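Local coordinates for protein L-lactate dehydrogenase (Trichomonas vaginalis, PDB 4UUL) that probably catalyses NAD(H)-dependent interconversion of 2-oxoacids and 2-hydroxyacids, such as pyruvate and L-lactate or oxaloacetate and L-malate, at residues H6-G11 against A75-I80. The protein carries 1 engineered substitution. Numbering follows the deposited sequence.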
loop_
_atom_site.group_PDB
_atom_site.type_symbol
_atom_site.label_atom_id
_atom_site.label_comp_id
_atom_site.label_asym_id
_atom_site.label_seq_id
_atom_site.Cartn_x
_atom_site.Cartn_y
_atom_site.Cartn_z
ATOM N N HIS B 6 4.665 -10.627 -15.970
ATOM C CA HIS B 6 5.447 -9.427 -16.129
ATOM C C HIS B 6 4.561 -8.203 -16.163
ATOM O O HIS B 6 3.694 -8.062 -17.033
ATOM C CB HIS B 6 6.336 -9.541 -17.374
ATOM C CG HIS B 6 7.522 -10.411 -17.148
ATOM N ND1 HIS B 6 8.820 -9.956 -17.209
ATOM C CD2 HIS B 6 7.601 -11.733 -16.842
ATOM C CE1 HIS B 6 9.651 -10.954 -16.910
ATOM N NE2 HIS B 6 8.931 -12.041 -16.702
ATOM N N VAL B 7 4.777 -7.284 -15.227
ATOM C CA VAL B 7 3.910 -6.139 -15.007
ATOM C C VAL B 7 4.700 -4.866 -15.134
ATOM O O VAL B 7 5.657 -4.653 -14.412
ATOM C CB VAL B 7 3.320 -6.213 -13.561
ATOM C CG1 VAL B 7 2.448 -4.998 -13.301
ATOM C CG2 VAL B 7 2.584 -7.523 -13.332
ATOM N N LEU B 8 4.255 -3.993 -16.034
ATOM C CA LEU B 8 4.872 -2.682 -16.218
ATOM C C LEU B 8 4.122 -1.622 -15.402
ATOM O O LEU B 8 2.897 -1.561 -15.406
ATOM C CB LEU B 8 4.827 -2.278 -17.688
ATOM C CG LEU B 8 5.185 -0.834 -18.014
ATOM C CD1 LEU B 8 6.627 -0.473 -17.624
ATOM C CD2 LEU B 8 4.949 -0.539 -19.469
ATOM N N ILE B 9 4.880 -0.760 -14.730
ATOM C CA ILE B 9 4.382 0.472 -14.132
ATOM C C ILE B 9 5.217 1.622 -14.672
ATOM O O ILE B 9 6.427 1.613 -14.527
ATOM C CB ILE B 9 4.473 0.456 -12.580
ATOM C CG1 ILE B 9 3.725 -0.760 -12.012
ATOM C CG2 ILE B 9 3.953 1.760 -12.017
ATOM C CD1 ILE B 9 4.038 -0.993 -10.526
ATOM N N THR B 10 4.575 2.559 -15.384
ATOM C CA THR B 10 5.254 3.755 -15.834
ATOM C C THR B 10 5.182 4.829 -14.777
ATOM O O THR B 10 4.362 4.762 -13.866
ATOM C CB THR B 10 4.684 4.285 -17.181
ATOM O OG1 THR B 10 3.377 4.761 -16.919
ATOM C CG2 THR B 10 4.728 3.204 -18.217
ATOM N N GLY B 11 6.048 5.843 -14.851
ATOM C CA GLY B 11 6.095 6.820 -13.756
ATOM C C GLY B 11 6.395 6.176 -12.416
ATOM O O GLY B 11 5.909 6.610 -11.371
ATOM N N ALA B 75 13.402 -2.338 -22.489
ATOM C CA ALA B 75 13.508 -3.101 -21.263
ATOM C C ALA B 75 12.190 -3.045 -20.467
ATOM O O ALA B 75 11.840 -3.985 -19.755
ATOM C CB ALA B 75 14.651 -2.577 -20.432
ATOM N N ALA B 76 11.493 -1.917 -20.530
ATOM C CA ALA B 76 10.280 -1.721 -19.770
ATOM C C ALA B 76 9.099 -2.491 -20.354
ATOM O O ALA B 76 8.261 -2.985 -19.613
ATOM C CB ALA B 76 9.966 -0.246 -19.709
ATOM N N PHE B 77 9.030 -2.587 -21.680
ATOM C CA PHE B 77 7.842 -3.137 -22.343
ATOM C C PHE B 77 8.005 -4.589 -22.803
ATOM O O PHE B 77 7.044 -5.228 -23.182
ATOM C CB PHE B 77 7.398 -2.273 -23.547
ATOM C CG PHE B 77 6.796 -0.925 -23.161
ATOM C CD1 PHE B 77 7.608 0.168 -22.933
ATOM C CD2 PHE B 77 5.433 -0.761 -23.011
ATOM C CE1 PHE B 77 7.086 1.384 -22.587
ATOM C CE2 PHE B 77 4.918 0.473 -22.667
ATOM C CZ PHE B 77 5.733 1.523 -22.448
ATOM N N LYS B 78 9.227 -5.107 -22.790
ATOM C CA LYS B 78 9.518 -6.422 -23.360
ATOM C C LYS B 78 8.743 -7.549 -22.676
ATOM O O LYS B 78 8.915 -7.827 -21.494
ATOM C CB LYS B 78 11.012 -6.716 -23.358
ATOM C CG LYS B 78 11.341 -7.995 -24.079
ATOM C CD LYS B 78 12.851 -8.163 -24.218
ATOM C CE LYS B 78 13.211 -9.481 -24.903
ATOM N NZ LYS B 78 14.686 -9.640 -25.138
ATOM N N ASP B 79 7.884 -8.187 -23.444
ATOM C CA ASP B 79 7.157 -9.389 -23.060
ATOM C C ASP B 79 6.286 -9.178 -21.825
ATOM O O ASP B 79 6.015 -10.143 -21.083
ATOM C CB ASP B 79 8.099 -10.588 -22.896
ATOM C CG ASP B 79 8.833 -10.949 -24.188
ATOM O OD1 ASP B 79 8.275 -10.728 -25.274
ATOM O OD2 ASP B 79 9.952 -11.466 -24.118
ATOM N N ILE B 80 5.763 -7.973 -21.642
ATOM C CA ILE B 80 4.863 -7.733 -20.525
ATOM C C ILE B 80 3.489 -8.365 -20.720
ATOM O O ILE B 80 2.987 -8.430 -21.841
ATOM C CB ILE B 80 4.779 -6.244 -20.139
ATOM C CG1 ILE B 80 4.225 -5.398 -21.297
ATOM C CG2 ILE B 80 6.153 -5.765 -19.660
ATOM C CD1 ILE B 80 3.846 -4.017 -20.864
#
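In the NAD-binding Rossmann domain, Leu8 on strand 5-10, first in the chain but interior in the parallel sheet, packs against Ala76, Phe77 and Ile80, where the short helix 73-77 turns back toward the sheet. Chi1 of 169° directs Leu8 CG toward these residues, and the branch there, set by chi2 62°, gives each methyl its own partner. CD2 sits over one face of the Phe77 ring, 3.7 Å from its centroid and 25° off the normal, a CH-pi contact that suits a branched aliphatic on a flat aromatic. CD1 lies 3.6 Å from Ala76 O and 3.9 Å from Ala76 CB; the short alanine leaves its backbone within range. Ile80 CD1 adds to the same apolar cluster, 3.8 Å from Leu8 CB. A type II turn from Phe77 to Ile80, with Asp79 at positive phi, brings this isoleucine round to the strand. Near the strand's start, His6 CB rests 3.8 Å from Asp79 O, while the imidazole swings clear of the turn to hydrogen-bond His38 NE2 through ND1 and stack on Tyr36. Beyond the strand, Gly11 opens the predicted NAD(+)-binding glycine-rich loop. Strand 5-10 runs between strands 35-40 and 82-85, and helix 97-118 packs on Phe77 and Ile80 through Leu115.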